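Side-chain contacts in tyrosine--tRNA ligase (Pyrococcus horikoshii, PDB 2CYC), which catalyses the ATP-dependent attachment of L-tyrosine to tRNA(Tyr), passing through a tyrosyl-adenylate intermediate, and works as a homodimer: residues A[259-264]-A[271-276]; A[291-296]-A[341-346]. One frame throughout, in Å; residues are numbered along the deposited sequence.

Contact 1. Residues A[259-264]-A[271-276]; sequences SAVFIH and RQKLRK
Lys273 reaches from helix 267-276 to the backbone of Ala260, in the loop that follows the KMSKS motif of this class I synthetase. The lysine leaves its helix with CG beside the backbone N (chi1 -70°), and an extended chain beyond CG carries the ammonium group across to the 259-264 loop. There NZ donates to Ala260 O at 2.7 Å, almost in line with the carbonyl bond, with a C=O...N angle of 163°. The same nitrogen also bonds to Pro257 O and forms a salt bridge with Asp265, whose OD2 also accepts a hydrogen bond from the backbone N-H of Phe262. Three oxygens thus hold a buried ammonium group that, with a carboxylate among them, is probably charged. The aliphatic part of the chain slants across Val261, whose CG2 touches Lys273 CD at 3.8 Å and extends on to Leu274 CD2 at 4.3 Å. Phe262 stands at about a right angle to the lysine chain, with its CD1 3.8 Å from NZ in an oblique approach. A methionine in place of Lys273 would probably leave two loop carbonyls without their donor and Asp265 without its positive mate, freeing the loop to shift. The oxygen gripped by Lys273 also lies over one face of the Phe262 ring: Ala260 O is 4.0 Å above the ring plane, offset toward the rim.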
loop_
_atom_site.group_PDB
_atom_site.type_symbol
_atom_site.label_atom_id
_atom_site.label_comp_id
_atom_site.label_asym_id
_atom_site.label_seq_id
_atom_site.Cartn_x
_atom_site.Cartn_y
_atom_site.Cartn_z
ATOM N N SER A 259 10.215 -34.585 1.172
ATOM C CA SER A 259 11.055 -34.303 2.340
ATOM C C SER A 259 10.307 -33.581 3.455
ATOM O O SER A 259 10.912 -33.048 4.395
ATOM C CB SER A 259 12.268 -33.474 1.934
ATOM O OG SER A 259 13.187 -34.268 1.216
ATOM N N ALA A 260 8.988 -33.562 3.342
ATOM C CA ALA A 260 8.162 -32.930 4.347
ATOM C C ALA A 260 7.064 -33.917 4.704
ATOM O O ALA A 260 6.573 -34.641 3.846
ATOM C CB ALA A 260 7.558 -31.650 3.800
ATOM N N VAL A 261 6.695 -33.969 5.975
ATOM C CA VAL A 261 5.627 -34.858 6.376
ATOM C C VAL A 261 4.391 -34.002 6.632
ATOM O O VAL A 261 4.467 -32.964 7.296
ATOM C CB VAL A 261 6.002 -35.650 7.638
ATOM C CG1 VAL A 261 4.775 -36.387 8.178
ATOM C CG2 VAL A 261 7.119 -36.655 7.301
ATOM N N PHE A 262 3.263 -34.433 6.077
ATOM C CA PHE A 262 2.000 -33.727 6.233
ATOM C C PHE A 262 1.138 -34.423 7.281
ATOM O O PHE A 262 1.231 -35.640 7.478
ATOM C CB PHE A 262 1.299 -33.640 4.879
ATOM C CG PHE A 262 2.159 -33.013 3.809
ATOM C CD1 PHE A 262 2.618 -33.760 2.735
ATOM C CD2 PHE A 262 2.535 -31.675 3.899
ATOM C CE1 PHE A 262 3.440 -33.181 1.763
ATOM C CE2 PHE A 262 3.358 -31.088 2.930
ATOM C CZ PHE A 262 3.808 -31.842 1.865
ATOM N N ILE A 263 0.308 -33.648 7.966
ATOM C CA ILE A 263 -0.511 -34.190 9.040
ATOM C C ILE A 263 -1.361 -35.394 8.655
ATOM O O ILE A 263 -1.622 -36.254 9.496
ATOM C CB ILE A 263 -1.415 -33.094 9.671
ATOM C CG1 ILE A 263 -2.325 -32.471 8.612
ATOM C CG2 ILE A 263 -0.552 -32.026 10.328
ATOM C CD1 ILE A 263 -3.282 -31.443 9.202
ATOM N N HIS A 264 -1.779 -35.468 7.393
ATOM C CA HIS A 264 -2.590 -36.591 6.947
ATOM C C HIS A 264 -1.843 -37.631 6.106
ATOM O O HIS A 264 -2.469 -38.457 5.442
ATOM C CB HIS A 264 -3.814 -36.076 6.178
ATOM C CG HIS A 264 -3.518 -34.902 5.301
ATOM N ND1 HIS A 264 -2.668 -34.979 4.218
ATOM C CD2 HIS A 264 -3.899 -33.605 5.390
ATOM C CE1 HIS A 264 -2.534 -33.780 3.681
ATOM N NE2 HIS A 264 -3.270 -32.927 4.375
ATOM N N ARG A 271 6.538 -43.789 7.091
ATOM C CA ARG A 271 7.680 -44.689 7.261
ATOM C C ARG A 271 8.695 -44.425 6.162
ATOM O O ARG A 271 9.902 -44.328 6.414
ATOM C CB ARG A 271 7.239 -46.159 7.209
ATOM C CG ARG A 271 6.343 -46.555 8.369
ATOM C CD ARG A 271 5.857 -47.994 8.282
ATOM N NE ARG A 271 4.985 -48.269 9.416
ATOM C CZ ARG A 271 3.722 -48.671 9.313
ATOM N NH1 ARG A 271 3.176 -48.864 8.117
ATOM N NH2 ARG A 271 2.990 -48.836 10.410
ATOM N N GLN A 272 8.196 -44.290 4.939
ATOM C CA GLN A 272 9.060 -44.051 3.794
ATOM C C GLN A 272 9.864 -42.762 3.940
ATOM O O GLN A 272 11.078 -42.756 3.722
ATOM C CB GLN A 272 8.225 -43.989 2.513
ATOM C CG GLN A 272 9.057 -43.887 1.249
ATOM C CD GLN A 272 8.384 -43.045 0.175
ATOM O OE1 GLN A 272 8.227 -41.826 0.328
ATOM N NE2 GLN A 272 7.978 -43.692 -0.919
ATOM N N LYS A 273 9.192 -41.670 4.303
ATOM C CA LYS A 273 9.882 -40.393 4.458
ATOM C C LYS A 273 10.920 -40.402 5.585
ATOM O O LYS A 273 12.032 -39.892 5.409
ATOM C CB LYS A 273 8.869 -39.267 4.672
ATOM C CG LYS A 273 8.059 -38.952 3.417
ATOM C CD LYS A 273 7.015 -37.874 3.667
ATOM C CE LYS A 273 6.199 -37.610 2.404
ATOM N NZ LYS A 273 5.153 -36.564 2.599
ATOM N N LEU A 274 10.572 -40.962 6.742
ATOM C CA LEU A 274 11.540 -41.021 7.836
ATOM C C LEU A 274 12.710 -41.904 7.440
ATOM O O LEU A 274 13.864 -41.630 7.784
ATOM C CB LEU A 274 10.886 -41.561 9.113
ATOM C CG LEU A 274 10.453 -40.477 10.107
ATOM C CD1 LEU A 274 11.689 -39.753 10.663
ATOM C CD2 LEU A 274 9.521 -39.491 9.402
ATOM N N ARG A 275 12.393 -42.963 6.700
ATOM C CA ARG A 275 13.391 -43.914 6.218
ATOM C C ARG A 275 14.494 -43.222 5.418
ATOM O O ARG A 275 15.676 -43.499 5.621
ATOM C CB ARG A 275 12.707 -44.971 5.352
ATOM C CG ARG A 275 13.607 -46.077 4.849
ATOM C CD ARG A 275 12.824 -46.991 3.917
ATOM N NE ARG A 275 11.650 -47.568 4.575
ATOM C CZ ARG A 275 10.430 -47.610 4.040
ATOM N NH1 ARG A 275 9.421 -48.161 4.713
ATOM N NH2 ARG A 275 10.212 -47.096 2.833
ATOM N N LYS A 276 14.116 -42.308 4.528
ATOM C CA LYS A 276 15.132 -41.609 3.745
ATOM C C LYS A 276 15.618 -40.299 4.332
ATOM O O LYS A 276 16.451 -39.627 3.737
ATOM C CB LYS A 276 14.660 -41.376 2.299
ATOM C CG LYS A 276 13.244 -41.789 1.994
ATOM C CD LYS A 276 13.146 -42.300 0.566
ATOM C CE LYS A 276 11.725 -42.236 0.034
ATOM N NZ LYS A 276 11.205 -40.830 -0.039
#

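Contact 2. Residues A[291-296]-A[341-346]; sequences DWVEYI and NAVAEY
The Tyr346 ring leans on Ile296, whose CG2 meets ring atom CE2 at 3.9 Å in a slanting approach. The Trp292 indole, with Asp291 OD1 in plane at its edge, packs on Leu347 of helix 336-350, whereas the Tyr295 ring, turned away from the 341-346 segment, has Glu294 CG over one face and Asp291 O in plane at its edge. Ile296 presents CG2 because this methyl is anti to the backbone N, and Tyr346 likewise sends its ring out with CG anti to its own N (chi1 173°). The phenol end is then close enough for a water to join the helices: the water donates to Ile296 O at 2.9 Å and is 3.2 Å from Tyr346 OH, so a carbonyl at the end of a wider pi-type turn gains a link to the other helix. One turn back, Val293 and Val343 slant across each other, meeting through their CG2 methyls. At 3.5 Å these carbons are closer than usual for van der Waals contact, and the same residues have the nearest CA atoms across the two segments, 7.2 Å apart. The result is a mainly apolar helix-to-helix interface with one water at its margin, away from the annotated tyrosine- and ATP-binding residues. Phe322 and Leu325 of helix 322-330 also pack on Val293, while Leu52 and Met53 of helix 48-63 cover Ile296, so helix 288-297 lies wedged among three others.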
loop_
_atom_site.group_PDB
_atom_site.type_symbol
_atom_site.label_atom_id
_atom_site.label_comp_id
_atom_site.label_asym_id
_atom_site.label_seq_id
_atom_site.Cartn_x
_atom_site.Cartn_y
_atom_site.Cartn_z
ATOM N N ASP A 291 15.942 -32.996 15.372
ATOM C CA ASP A 291 15.211 -31.733 15.452
ATOM C C ASP A 291 13.739 -32.044 15.771
ATOM O O ASP A 291 13.136 -31.429 16.650
ATOM C CB ASP A 291 15.330 -30.996 14.111
ATOM C CG ASP A 291 14.736 -29.588 14.146
ATOM O OD1 ASP A 291 13.815 -29.305 13.353
ATOM O OD2 ASP A 291 15.194 -28.758 14.957
ATOM N N TRP A 292 13.179 -33.021 15.063
ATOM C CA TRP A 292 11.793 -33.431 15.263
ATOM C C TRP A 292 11.619 -34.133 16.613
ATOM O O TRP A 292 10.590 -33.971 17.289
ATOM C CB TRP A 292 11.352 -34.359 14.123
ATOM C CG TRP A 292 11.155 -33.658 12.797
ATOM C CD1 TRP A 292 11.747 -32.494 12.388
ATOM C CD2 TRP A 292 10.349 -34.106 11.688
ATOM N NE1 TRP A 292 11.364 -32.191 11.101
ATOM C CE2 TRP A 292 10.508 -33.159 10.647
ATOM C CE3 TRP A 292 9.513 -35.213 11.474
ATOM C CZ2 TRP A 292 9.856 -33.284 9.405
ATOM C CZ3 TRP A 292 8.864 -35.340 10.234
ATOM C CH2 TRP A 292 9.042 -34.376 9.219
ATOM N N VAL A 293 12.620 -34.916 17.008
ATOM C CA VAL A 293 12.560 -35.619 18.288
ATOM C C VAL A 293 12.522 -34.592 19.427
ATOM O O VAL A 293 11.741 -34.710 20.361
ATOM C CB VAL A 293 13.805 -36.541 18.505
ATOM C CG1 VAL A 293 13.861 -37.014 19.952
ATOM C CG2 VAL A 293 13.745 -37.743 17.571
ATOM N N GLU A 294 13.365 -33.575 19.336
ATOM C CA GLU A 294 13.406 -32.571 20.382
ATOM C C GLU A 294 12.137 -31.736 20.502
ATOM O O GLU A 294 11.615 -31.566 21.596
ATOM C CB GLU A 294 14.587 -31.620 20.181
ATOM C CG GLU A 294 14.683 -30.593 21.317
ATOM C CD GLU A 294 15.882 -29.684 21.199
ATOM O OE1 GLU A 294 16.136 -28.922 22.152
ATOM O OE2 GLU A 294 16.567 -29.721 20.154
ATOM N N TYR A 295 11.641 -31.220 19.379
ATOM C CA TYR A 295 10.463 -30.357 19.396
ATOM C C TYR A 295 9.080 -31.000 19.337
ATOM O O TYR A 295 8.095 -30.366 19.695
ATOM C CB TYR A 295 10.609 -29.310 18.297
ATOM C CG TYR A 295 11.699 -28.326 18.631
ATOM C CD1 TYR A 295 11.442 -27.227 19.450
ATOM C CD2 TYR A 295 13.012 -28.527 18.183
ATOM C CE1 TYR A 295 12.465 -26.347 19.818
ATOM C CE2 TYR A 295 14.042 -27.658 18.547
ATOM C CZ TYR A 295 13.761 -26.571 19.364
ATOM O OH TYR A 295 14.774 -25.710 19.727
ATOM N N ILE A 296 8.999 -32.247 18.890
ATOM C CA ILE A 296 7.709 -32.922 18.840
ATOM C C ILE A 296 7.616 -33.932 19.982
ATOM O O ILE A 296 6.849 -33.746 20.933
ATOM C CB ILE A 296 7.487 -33.646 17.476
ATOM C CG1 ILE A 296 7.500 -32.619 16.331
ATOM C CG2 ILE A 296 6.152 -34.389 17.486
ATOM C CD1 ILE A 296 7.209 -33.205 14.946
ATOM N N ASN A 341 12.984 -45.427 12.852
ATOM C CA ASN A 341 11.814 -46.280 12.944
ATOM C C ASN A 341 10.948 -45.884 14.136
ATOM O O ASN A 341 9.719 -45.867 14.048
ATOM C CB ASN A 341 12.238 -47.750 13.045
ATOM C CG ASN A 341 11.090 -48.667 13.440
ATOM O OD1 ASN A 341 11.014 -49.119 14.585
ATOM N ND2 ASN A 341 10.184 -48.935 12.500
ATOM N N ALA A 342 11.578 -45.543 15.254
ATOM C CA ALA A 342 10.799 -45.162 16.426
ATOM C C ALA A 342 10.067 -43.834 16.175
ATOM O O ALA A 342 8.913 -43.678 16.556
ATOM C CB ALA A 342 11.702 -45.066 17.659
ATOM N N VAL A 343 10.724 -42.883 15.515
ATOM C CA VAL A 343 10.075 -41.604 15.242
ATOM C C VAL A 343 8.883 -41.783 14.303
ATOM O O VAL A 343 7.844 -41.157 14.496
ATOM C CB VAL A 343 11.063 -40.584 14.645
ATOM C CG1 VAL A 343 10.315 -39.343 14.155
ATOM C CG2 VAL A 343 12.086 -40.185 15.706
ATOM N N ALA A 344 9.027 -42.638 13.295
ATOM C CA ALA A 344 7.935 -42.887 12.354
ATOM C C ALA A 344 6.676 -43.411 13.060
ATOM O O ALA A 344 5.565 -42.895 12.848
ATOM C CB ALA A 344 8.376 -43.884 11.289
ATOM N N GLU A 345 6.849 -44.441 13.889
ATOM C CA GLU A 345 5.723 -45.035 14.611
ATOM C C GLU A 345 5.091 -44.025 15.553
ATOM O O GLU A 345 3.864 -43.955 15.665
ATOM C CB GLU A 345 6.174 -46.277 15.394
ATOM C CG GLU A 345 6.569 -47.450 14.499
ATOM C CD GLU A 345 5.506 -47.759 13.463
ATOM O OE1 GLU A 345 4.321 -47.873 13.853
ATOM O OE2 GLU A 345 5.852 -47.887 12.265
ATOM N N TYR A 346 5.925 -43.244 16.236
ATOM C CA TYR A 346 5.407 -42.215 17.136
ATOM C C TYR A 346 4.516 -41.249 16.331
ATOM O O TYR A 346 3.414 -40.897 16.746
ATOM C CB TYR A 346 6.560 -41.424 17.763
ATOM C CG TYR A 346 6.088 -40.241 18.583
ATOM C CD1 TYR A 346 5.888 -40.349 19.962
ATOM C CD2 TYR A 346 5.791 -39.027 17.970
ATOM C CE1 TYR A 346 5.402 -39.272 20.707
ATOM C CE2 TYR A 346 5.304 -37.947 18.701
ATOM C CZ TYR A 346 5.110 -38.073 20.060
ATOM O OH TYR A 346 4.613 -36.995 20.759
HETATM O O HOH W 1 3.917 -33.875 20.775
#

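Contact 1 closes before contact 2 opens along the chain, and their centres lie 11 Å apart on the same side of the chain's centre. Helices 267-276 and 288-297 follow one another. The first packs on helix 336-350 through Leu274 CD1, 3.8 Å from Val343 CG1, and Arg271 NE, in a salt bridge with Glu345 OE2 at 3.0 Å; the second meets the same helix in contact 2. The loop of contact 1 touches contact 2 directly, Val261 CG2 lying 3.5 Å from Trp292 CH2. The two contacts thus form one continuous core that joins the segment after the KMSKS motif to the helices following it, which probably belong to the C-terminal, tRNA-recognising domain, as in related tyrosyl-tRNA synthetases.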